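Local coordinates for protein berberine bridge enzyme-like 28 (Arabidopsis thaliana, PDB 5D79) that binds FAD as an oxidoreductase of the berberine bridge enzyme-like family and takes part in the adaptation of the plant to salt stress, at residues T92-A97 against D518-E523; S88-V93 against V238-K243; L206-D209 against R213-D216. One frame throughout, in Å; residues are numbered along the deposited sequence.

Contact 1: T92-A97 against D518-E523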
loop_
_atom_site.group_PDB
_atom_site.type_symbol
_atom_site.label_atom_id
_atom_site.label_comp_id
_atom_site.label_asym_id
_atom_site.label_seq_id
_atom_site.Cartn_x
_atom_site.Cartn_y
_atom_site.Cartn_z
ATOM N N THR A 92 3.944 22.103 -15.515
ATOM C CA THR A 92 3.064 23.227 -15.771
ATOM C C THR A 92 1.932 23.262 -14.757
ATOM O O THR A 92 1.512 24.335 -14.325
ATOM C CB THR A 92 2.504 23.161 -17.193
ATOM O OG1 THR A 92 3.592 23.195 -18.122
ATOM C CG2 THR A 92 1.577 24.330 -17.467
ATOM N N VAL A 93 1.454 22.089 -14.358
ATOM C CA VAL A 93 0.390 22.025 -13.368
ATOM C C VAL A 93 0.881 22.539 -12.020
ATOM O O VAL A 93 0.223 23.356 -11.383
ATOM C CB VAL A 93 -0.147 20.605 -13.206
ATOM C CG1 VAL A 93 -1.135 20.565 -12.076
ATOM C CG2 VAL A 93 -0.813 20.143 -14.496
ATOM N N ILE A 94 2.053 22.071 -11.606
ATOM C CA ILE A 94 2.684 22.516 -10.363
ATOM C C ILE A 94 2.945 24.020 -10.367
ATOM O O ILE A 94 2.612 24.715 -9.407
ATOM C CB ILE A 94 4.029 21.768 -10.098
ATOM C CG1 ILE A 94 3.811 20.248 -9.998
ATOM C CG2 ILE A 94 4.705 22.292 -8.845
ATOM C CD1 ILE A 94 2.526 19.840 -9.276
ATOM N N ARG A 95 3.527 24.525 -11.450
ATOM C CA ARG A 95 3.814 25.955 -11.567
ATOM C C ARG A 95 2.556 26.834 -11.605
ATOM O O ARG A 95 2.468 27.824 -10.875
ATOM C CB ARG A 95 4.671 26.218 -12.800
ATOM C CG ARG A 95 6.032 25.559 -12.701
ATOM C CD ARG A 95 7.060 26.219 -13.600
ATOM N NE ARG A 95 8.251 25.389 -13.768
ATOM C CZ ARG A 95 8.481 24.619 -14.829
ATOM N NH1 ARG A 95 7.602 24.576 -15.826
ATOM N NH2 ARG A 95 9.592 23.894 -14.899
ATOM N N CYS A 96 1.585 26.469 -12.437
ATOM C CA CYS A 96 0.337 27.232 -12.538
ATOM C C CYS A 96 -0.505 27.191 -11.270
ATOM O O CYS A 96 -1.125 28.190 -10.911
ATOM C CB CYS A 96 -0.515 26.728 -13.702
ATOM S SG CYS A 96 0.116 27.119 -15.338
ATOM N N ALA A 97 -0.553 26.029 -10.618
ATOM C CA ALA A 97 -1.327 25.860 -9.389
ATOM C C ALA A 97 -0.861 26.863 -8.341
ATOM O O ALA A 97 -1.648 27.639 -7.788
ATOM C CB ALA A 97 -1.198 24.426 -8.856
ATOM N N ASP A 518 5.111 24.558 1.644
ATOM C CA ASP A 518 4.147 23.519 1.989
ATOM C C ASP A 518 3.070 23.372 0.889
ATOM O O ASP A 518 1.879 23.285 1.185
ATOM C CB ASP A 518 3.511 23.823 3.350
ATOM C CG ASP A 518 2.776 22.629 3.942
ATOM O OD1 ASP A 518 3.016 21.492 3.488
ATOM O OD2 ASP A 518 1.958 22.832 4.865
ATOM N N PHE A 519 3.484 23.344 -0.379
ATOM C CA PHE A 519 2.517 23.186 -1.463
ATOM C C PHE A 519 1.886 21.803 -1.428
ATOM O O PHE A 519 0.668 21.660 -1.550
ATOM C CB PHE A 519 3.144 23.415 -2.845
ATOM C CG PHE A 519 2.173 23.176 -4.002
ATOM C CD1 PHE A 519 1.143 24.086 -4.275
ATOM C CD2 PHE A 519 2.283 22.046 -4.808
ATOM C CE1 PHE A 519 0.245 23.870 -5.332
ATOM C CE2 PHE A 519 1.385 21.826 -5.866
ATOM C CZ PHE A 519 0.368 22.741 -6.126
ATOM N N PHE A 520 2.716 20.782 -1.270
ATOM C CA PHE A 520 2.216 19.416 -1.267
ATOM C C PHE A 520 1.713 19.021 0.116
ATOM O O PHE A 520 2.492 18.612 0.974
ATOM C CB PHE A 520 3.303 18.468 -1.762
ATOM C CG PHE A 520 3.708 18.729 -3.180
ATOM C CD1 PHE A 520 2.937 18.259 -4.229
ATOM C CD2 PHE A 520 4.838 19.475 -3.467
ATOM C CE1 PHE A 520 3.296 18.507 -5.532
ATOM C CE2 PHE A 520 5.198 19.735 -4.777
ATOM C CZ PHE A 520 4.428 19.249 -5.807
ATOM N N CYS A 521 0.404 19.161 0.325
ATOM C CA CYS A 521 -0.214 18.876 1.613
ATOM C C CYS A 521 -1.576 18.203 1.454
ATOM O O CYS A 521 -2.333 18.527 0.545
ATOM C CB CYS A 521 -0.358 20.166 2.444
ATOM S SG CYS A 521 -1.671 21.345 1.927
ATOM N N ASP A 522 -1.867 17.248 2.334
ATOM C CA ASP A 522 -3.214 16.698 2.478
ATOM C C ASP A 522 -3.595 16.703 3.956
ATOM O O ASP A 522 -2.984 17.417 4.760
ATOM C CB ASP A 522 -3.333 15.283 1.875
ATOM C CG ASP A 522 -2.208 14.347 2.287
ATOM O OD1 ASP A 522 -1.742 14.390 3.434
ATOM O OD2 ASP A 522 -1.793 13.528 1.450
ATOM N N GLU A 523 -4.585 15.898 4.321
ATOM C CA GLU A 523 -5.105 15.908 5.686
ATOM C C GLU A 523 -4.185 15.249 6.743
ATOM O O GLU A 523 -4.423 15.391 7.948
ATOM C CB GLU A 523 -6.481 15.240 5.697
ATOM C CG GLU A 523 -7.599 16.060 5.025
ATOM C CD GLU A 523 -7.509 16.105 3.500
ATOM O OE1 GLU A 523 -6.834 15.231 2.909
ATOM O OE2 GLU A 523 -8.119 17.017 2.898
#
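Ile94 and Ala97, three residues apart on one side of helix 87-100, meet the rings of Phe519 and Phe520 in the loop after helix 504-514. Ile94 approaches with its outermost carbon: CD1 lies 4.0 Å from Phe520 CZ and 4.1 Å from Phe519 CE2, so a single methyl touches both rings. With CG1 anti to the carbonyl carbon (chi1 -60°), the branch carries CD1 toward the rings, and the side chain crosses that of Phe520 at about a right angle. Ala97, one turn further along, points its CB at the far end of the other ring, 3.6 Å from Phe519 CZ.

Phe519 CD2 stands 3.5 Å above the plane of the Phe520 ring, over its centre, while Phe520 CD2 lies at the edge of the Phe519 ring and in its plane; the pair is thus T-shaped (edge-to-face), with Phe519 giving the edge. The first torsions differ, CG being anti to the backbone N in Phe519 (chi1 177°) and anti to the carbonyl carbon in Phe520, which turns the two rings different ways.

Val104 of strand 103-107 packs on Ala97 and Phe519, and Asp515 accepts bonds from the backbone N of both phenylalanines. Every touching pair across the two segments is carbon on carbon, which implies that burial of apolar surface, not directed polar bonds, joins the FAD-binding domain to the C-terminal berberine-like region.

Contact 2: S88-V93 against V238-K243. With FAD (flavin-adenine dinucleotide), chain E.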
loop_
_atom_site.group_PDB
_atom_site.type_symbol
_atom_site.label_atom_id
_atom_site.label_comp_id
_atom_site.label_asym_id
_atom_site.label_seq_id
_atom_site.Cartn_x
_atom_site.Cartn_y
_atom_site.Cartn_z
ATOM N N SER A 88 6.588 17.456 -18.889
ATOM C CA SER A 88 6.430 18.908 -18.943
ATOM C C SER A 88 5.040 19.356 -18.497
ATOM O O SER A 88 4.885 20.441 -17.933
ATOM C CB SER A 88 6.709 19.426 -20.357
ATOM O OG SER A 88 5.624 19.148 -21.236
ATOM N N ASP A 89 4.038 18.517 -18.764
ATOM C CA ASP A 89 2.662 18.785 -18.349
ATOM C C ASP A 89 2.541 18.898 -16.840
ATOM O O ASP A 89 1.856 19.793 -16.333
ATOM C CB ASP A 89 1.721 17.688 -18.833
ATOM C CG ASP A 89 1.634 17.621 -20.331
ATOM O OD1 ASP A 89 2.407 18.347 -21.000
ATOM O OD2 ASP A 89 0.798 16.837 -20.838
ATOM N N VAL A 90 3.187 17.967 -16.134
ATOM C CA VAL A 90 3.159 17.930 -14.676
ATOM C C VAL A 90 3.740 19.210 -14.127
ATOM O O VAL A 90 3.159 19.832 -13.240
ATOM C CB VAL A 90 3.948 16.737 -14.105
ATOM C CG1 VAL A 90 4.046 16.848 -12.594
ATOM C CG2 VAL A 90 3.288 15.433 -14.506
ATOM N N GLN A 91 4.889 19.590 -14.678
ATOM C CA GLN A 91 5.574 20.818 -14.305
ATOM C C GLN A 91 4.644 22.010 -14.393
ATOM O O GLN A 91 4.556 22.820 -13.470
ATOM C CB GLN A 91 6.781 21.044 -15.210
ATOM C CG GLN A 91 7.768 19.905 -15.222
ATOM C CD GLN A 91 8.975 20.220 -16.074
ATOM O OE1 GLN A 91 9.047 19.818 -17.237
ATOM N NE2 GLN A 91 9.938 20.943 -15.498
ATOM N N THR A 92 3.944 22.103 -15.515
ATOM C CA THR A 92 3.064 23.227 -15.771
ATOM C C THR A 92 1.932 23.262 -14.757
ATOM O O THR A 92 1.512 24.335 -14.325
ATOM C CB THR A 92 2.504 23.161 -17.193
ATOM O OG1 THR A 92 3.592 23.195 -18.122
ATOM C CG2 THR A 92 1.577 24.330 -17.467
ATOM N N VAL A 93 1.454 22.089 -14.358
ATOM C CA VAL A 93 0.390 22.025 -13.368
ATOM C C VAL A 93 0.881 22.539 -12.020
ATOM O O VAL A 93 0.223 23.356 -11.383
ATOM C CB VAL A 93 -0.147 20.605 -13.206
ATOM C CG1 VAL A 93 -1.135 20.565 -12.076
ATOM C CG2 VAL A 93 -0.813 20.143 -14.496
ATOM N N VAL A 238 5.674 15.530 -6.951
ATOM C CA VAL A 238 5.078 14.580 -7.881
ATOM C C VAL A 238 6.152 13.666 -8.437
ATOM O O VAL A 238 6.945 14.071 -9.285
ATOM C CB VAL A 238 4.356 15.257 -9.058
ATOM C CG1 VAL A 238 3.649 14.194 -9.904
ATOM C CG2 VAL A 238 3.359 16.283 -8.553
ATOM N N ILE A 239 6.161 12.428 -7.955
ATOM C CA ILE A 239 7.136 11.446 -8.396
ATOM C C ILE A 239 6.740 10.948 -9.785
ATOM O O ILE A 239 5.621 10.465 -9.988
ATOM C CB ILE A 239 7.246 10.264 -7.402
ATOM C CG1 ILE A 239 7.365 10.797 -5.974
ATOM C CG2 ILE A 239 8.451 9.400 -7.735
ATOM C CD1 ILE A 239 7.064 9.791 -4.912
ATOM N N LEU A 240 7.662 11.085 -10.740
ATOM C CA LEU A 240 7.376 10.775 -12.128
ATOM C C LEU A 240 7.733 9.339 -12.482
ATOM O O LEU A 240 7.052 8.699 -13.305
ATOM C CB LEU A 240 8.128 11.736 -13.044
ATOM C CG LEU A 240 7.681 13.196 -13.034
ATOM C CD1 LEU A 240 8.537 13.980 -14.009
ATOM C CD2 LEU A 240 6.198 13.339 -13.363
ATOM N N SER A 241 8.795 8.831 -11.857
ATOM C CA SER A 241 9.311 7.524 -12.233
ATOM C C SER A 241 10.167 6.902 -11.127
ATOM O O SER A 241 10.774 7.615 -10.329
ATOM C CB SER A 241 10.109 7.656 -13.530
ATOM O OG SER A 241 10.235 6.408 -14.168
ATOM N N TRP A 242 10.185 5.572 -11.070
ATOM C CA TRP A 242 11.069 4.840 -10.160
ATOM C C TRP A 242 12.127 4.118 -10.973
ATOM O O TRP A 242 11.818 3.572 -12.035
ATOM C CB TRP A 242 10.323 3.789 -9.325
ATOM C CG TRP A 242 9.210 4.259 -8.455
ATOM C CD1 TRP A 242 7.887 3.956 -8.593
ATOM C CD2 TRP A 242 9.314 5.073 -7.281
ATOM N NE1 TRP A 242 7.155 4.554 -7.593
ATOM C CE2 TRP A 242 8.007 5.241 -6.772
ATOM C CE3 TRP A 242 10.383 5.693 -6.622
ATOM C CZ2 TRP A 242 7.739 5.997 -5.628
ATOM C CZ3 TRP A 242 10.116 6.447 -5.488
ATOM C CH2 TRP A 242 8.800 6.595 -5.005
ATOM N N LYS A 243 13.361 4.089 -10.479
ATOM C CA LYS A 243 14.344 3.155 -11.030
ATOM C C LYS A 243 14.479 1.992 -10.067
ATOM O O LYS A 243 15.027 2.141 -8.980
ATOM C CB LYS A 243 15.709 3.810 -11.285
ATOM C CG LYS A 243 16.628 2.912 -12.125
ATOM C CD LYS A 243 17.919 3.600 -12.530
ATOM C CE LYS A 243 18.829 2.625 -13.264
ATOM N NZ LYS A 243 19.899 3.335 -14.036
HETATM P PA FAD E . -3.295 6.378 -4.920
HETATM O O1A FAD E . -4.623 6.694 -4.281
HETATM O O2A FAD E . -3.241 6.756 -6.382
HETATM O O5B FAD E . -2.109 7.079 -4.075
HETATM C C5B FAD E . -2.068 6.999 -2.657
HETATM C C4B FAD E . -1.257 8.138 -2.024
HETATM O O4B FAD E . -0.021 8.267 -2.704
HETATM C C3B FAD E . -1.986 9.468 -2.139
HETATM O O3B FAD E . -1.763 10.273 -1.001
HETATM C C2B FAD E . -1.366 10.088 -3.379
HETATM O O2B FAD E . -1.404 11.503 -3.357
HETATM C C1B FAD E . 0.047 9.511 -3.379
HETATM N N9A FAD E . 0.641 9.342 -4.722
HETATM C C8A FAD E . 0.261 8.491 -5.736
HETATM N N7A FAD E . 1.109 8.665 -6.783
HETATM C C5A FAD E . 2.022 9.610 -6.456
HETATM C C6A FAD E . 3.102 10.176 -7.134
HETATM N N6A FAD E . 3.559 9.638 -8.258
HETATM N N1A FAD E . 3.866 11.145 -6.513
HETATM C C2A FAD E . 3.569 11.544 -5.229
HETATM N N3A FAD E . 2.496 10.982 -4.565
HETATM C C4A FAD E . 1.737 10.034 -5.163
HETATM N N1 FAD E . -0.239 -2.174 0.473
HETATM C C2 FAD E . 0.744 -3.066 0.867
HETATM O O2 FAD E . 1.916 -2.691 0.996
HETATM N N3 FAD E . 0.407 -4.395 1.097
HETATM C C4 FAD E . -0.895 -4.842 0.944
HETATM O O4 FAD E . -1.135 -6.047 1.044
HETATM C C4X FAD E . -1.879 -3.945 0.526
HETATM N N5 FAD E . -3.162 -4.378 0.231
HETATM C C5X FAD E . -4.021 -3.542 -0.467
HETATM C C6 FAD E . -5.218 -4.017 -0.999
HETATM C C7 FAD E . -6.077 -3.161 -1.694
HETATM C C7M FAD E . -7.368 -3.681 -2.252
HETATM C C8 FAD E . -5.716 -1.828 -1.902
HETATM C C8M FAD E . -6.630 -0.881 -2.623
HETATM C C9 FAD E . -4.523 -1.353 -1.369
HETATM C C9A FAD E . -3.700 -2.191 -0.611
HETATM N N10 FAD E . -2.526 -1.714 -0.047
HETATM C C10 FAD E . -1.527 -2.615 0.264
HETATM C "C1'" FAD E . -2.317 -0.244 0.144
HETATM C "C2'" FAD E . -1.648 0.435 -1.037
HETATM O "O2'" FAD E . -0.324 -0.039 -1.152
HETATM C "C3'" FAD E . -1.684 1.937 -0.785
HETATM O "O3'" FAD E . -3.030 2.359 -0.804
HETATM C "C4'" FAD E . -0.954 2.713 -1.854
HETATM O "O4'" FAD E . -0.556 3.960 -1.346
HETATM C "C5'" FAD E . -1.899 2.994 -3.001
HETATM O "O5'" FAD E . -1.145 3.402 -4.118
HETATM P P FAD E . -1.951 3.845 -5.431
HETATM O O1P FAD E . -1.018 4.516 -6.403
HETATM O O2P FAD E . -2.641 2.663 -6.065
HETATM O O3P FAD E . -3.060 4.793 -4.743
#
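Val90 of helix 87-100 packs on Val238 and Leu240 of strand 238-248, a helix-on-sheet contact inside the PCMH-type FAD-binding domain. Its two methyls divide the work. CG1 meets Val238 tip to tip, 3.8 Å from Val238 CG1, whereas CG2 lies 3.8 Å from Leu240 CD2 as those two side chains slide past each other in opposite directions. The split follows from the valine torsion (chi1 172°), which sets CG1 beside the carbonyl carbon and CG2 beside the backbone N.

Val238 and Leu240 point to the helix, while the intervening Ile239 serves the cofactor. Its backbone makes two hydrogen bonds to the adenine: Ile239 N donates to N1A of FAD at 3.0 Å, and N6A of FAD donates to Ile239 O at 2.8 Å, with N-H...acceptor angles of 156° and 155°.

Further out, the strand is held by its neighbours. Val238 pairs through its backbone with Val208, and Leu240 and Ser241 both face Leu206 in a classic beta bulge. Thr149 OG1 also bonds to Ile239 O, which thus has a second partner besides the adenine. On the helix, Gln91 NE2 reaches Gly212 O. One turn of that helix has a carbonyl with two donors: Ser88 O accepts Thr92 N at 3.1 Å and, from the opposite face of its carbonyl plane, Thr92 OG1 at 3.0 Å.

Contact 3: L206-D209 against R213-D216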
loop_
_atom_site.group_PDB
_atom_site.type_symbol
_atom_site.label_atom_id
_atom_site.label_comp_id
_atom_site.label_asym_id
_atom_site.label_seq_id
_atom_site.Cartn_x
_atom_site.Cartn_y
_atom_site.Cartn_z
ATOM N N LEU A 206 12.654 9.946 -10.472
ATOM C CA LEU A 206 12.424 11.290 -10.980
ATOM C C LEU A 206 11.284 11.906 -10.194
ATOM O O LEU A 206 10.239 11.279 -10.039
ATOM C CB LEU A 206 12.088 11.278 -12.476
ATOM C CG LEU A 206 13.093 10.679 -13.455
ATOM C CD1 LEU A 206 12.470 10.586 -14.834
ATOM C CD2 LEU A 206 14.348 11.506 -13.489
ATOM N N VAL A 207 11.480 13.119 -9.692
ATOM C CA VAL A 207 10.411 13.811 -8.982
ATOM C C VAL A 207 10.303 15.283 -9.445
ATOM O O VAL A 207 11.308 15.933 -9.731
ATOM C CB VAL A 207 10.628 13.712 -7.437
ATOM C CG1 VAL A 207 11.930 14.373 -7.026
ATOM C CG2 VAL A 207 9.451 14.304 -6.664
ATOM N N VAL A 208 9.079 15.789 -9.562
ATOM C CA VAL A 208 8.875 17.219 -9.766
ATOM C C VAL A 208 8.633 17.879 -8.412
ATOM O O VAL A 208 7.703 17.496 -7.689
ATOM C CB VAL A 208 7.698 17.515 -10.713
ATOM C CG1 VAL A 208 7.342 19.013 -10.699
ATOM C CG2 VAL A 208 8.019 17.033 -12.124
ATOM N N ASP A 209 9.485 18.848 -8.059
ATOM C CA ASP A 209 9.366 19.526 -6.767
ATOM C C ASP A 209 8.510 20.791 -6.888
ATOM O O ASP A 209 7.984 21.099 -7.966
ATOM C CB ASP A 209 10.751 19.845 -6.176
ATOM C CG ASP A 209 11.520 20.878 -6.974
ATOM O OD1 ASP A 209 11.222 21.070 -8.160
ATOM O OD2 ASP A 209 12.441 21.500 -6.416
ATOM N N ARG A 213 10.760 21.807 -11.098
ATOM C CA ARG A 213 12.027 21.216 -11.491
ATOM C C ARG A 213 11.960 19.680 -11.434
ATOM O O ARG A 213 11.566 19.092 -10.419
ATOM C CB ARG A 213 13.136 21.756 -10.582
ATOM C CG ARG A 213 14.566 21.434 -10.981
ATOM C CD ARG A 213 15.543 22.043 -9.958
ATOM N NE ARG A 213 16.916 21.564 -10.135
ATOM C CZ ARG A 213 17.898 21.748 -9.255
ATOM N NH1 ARG A 213 17.668 22.399 -8.121
ATOM N NH2 ARG A 213 19.113 21.273 -9.506
ATOM N N ILE A 214 12.332 19.038 -12.536
ATOM C CA ILE A 214 12.421 17.587 -12.576
ATOM C C ILE A 214 13.764 17.110 -12.048
ATOM O O ILE A 214 14.807 17.403 -12.632
ATOM C CB ILE A 214 12.240 17.063 -13.987
ATOM C CG1 ILE A 214 10.895 17.524 -14.535
ATOM C CG2 ILE A 214 12.367 15.551 -14.002
ATOM C CD1 ILE A 214 10.835 17.455 -16.021
ATOM N N LEU A 215 13.735 16.364 -10.952
ATOM C CA LEU A 215 14.957 15.995 -10.250
ATOM C C LEU A 215 15.179 14.483 -10.209
ATOM O O LEU A 215 14.283 13.730 -9.823
ATOM C CB LEU A 215 14.910 16.555 -8.827
ATOM C CG LEU A 215 14.751 18.071 -8.698
ATOM C CD1 LEU A 215 14.101 18.441 -7.384
ATOM C CD2 LEU A 215 16.106 18.744 -8.825
ATOM N N ASP A 216 16.364 14.036 -10.615
ATOM C CA ASP A 216 16.718 12.633 -10.425
ATOM C C ASP A 216 17.457 12.502 -9.085
ATOM O O ASP A 216 17.647 13.501 -8.379
ATOM C CB ASP A 216 17.533 12.080 -11.612
ATOM C CG ASP A 216 18.907 12.721 -11.758
ATOM O OD1 ASP A 216 19.174 13.740 -11.092
ATOM O OD2 ASP A 216 19.722 12.208 -12.560
#
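Leu215 lies across from Val207 as an antiparallel hydrogen-bonded pair in the hairpin of strands 202-208 and 214-215, their CA atoms 5.2 Å apart. Two backbone bonds establish the pairing, Val207 N to Leu215 O at 2.9 Å and Leu215 N to Val207 O at 2.8 Å, with N-H...acceptor angles of 158° and 163°.

From this anchor the Leu215 side chain runs along the hairpin toward the turn. CB stands 4.1 Å from Val207 CG1, and CG passes by Val207 O. At the end the branches part: CD1 comes to the Asp209 carboxylate, 3.6 Å from Asp209 CG, while CD2 lies over one face of the Arg213 guanidinium, toward its rim. The leucine thus spans from its paired strand residue to both residues flanking the turn. The extended chain of Arg213, with CG anti to its own N (chi1 -170°), carries the guanidinium out to where its face meets that methyl.

Asp209 closes the turn. Its N donates to Arg213 O at 3.2 Å, and its OD1 takes a weak bond from Arg213 N; OD2 is bonded to Ser211 OG. Val208 and Ile214, the adjoining non-hydrogen-bonded pair, meet on the other face through Val208 CG2 and Ile214 CG1, 3.8 Å apart.

That second face lies against helix 87-100, where Val208 touches Val90 and Ile94, and Ile214 touches Ala87 and Gln91. Val207 and Leu215 instead pack on Met220 of helix 217-220 and Tyr224 of helix 222-227, while strand 238-248 borders strand 202-208 along its other edge.

Followed from the N terminus, the first element to take part is helix 87-100, which starts two loops: contact 2 closes one on strand 238-248, and contact 1 closes a far longer one, with 420 residues between its segments, running on past that strand to the loop after helix 504-514. Contact 3, a tight hairpin, is nested inside both. Residues 92-93 belong to contacts 1 and 2, and the two contacts touch where Ile94 CD1 lies 3.7 Å from Val238 CG2. Contacts 2 and 3 share a sheet, strands 202-208 and 238-248 being neighbours. Together they tie one helix to the adenine-binding strand, the neighbouring hairpin and the C-terminal region.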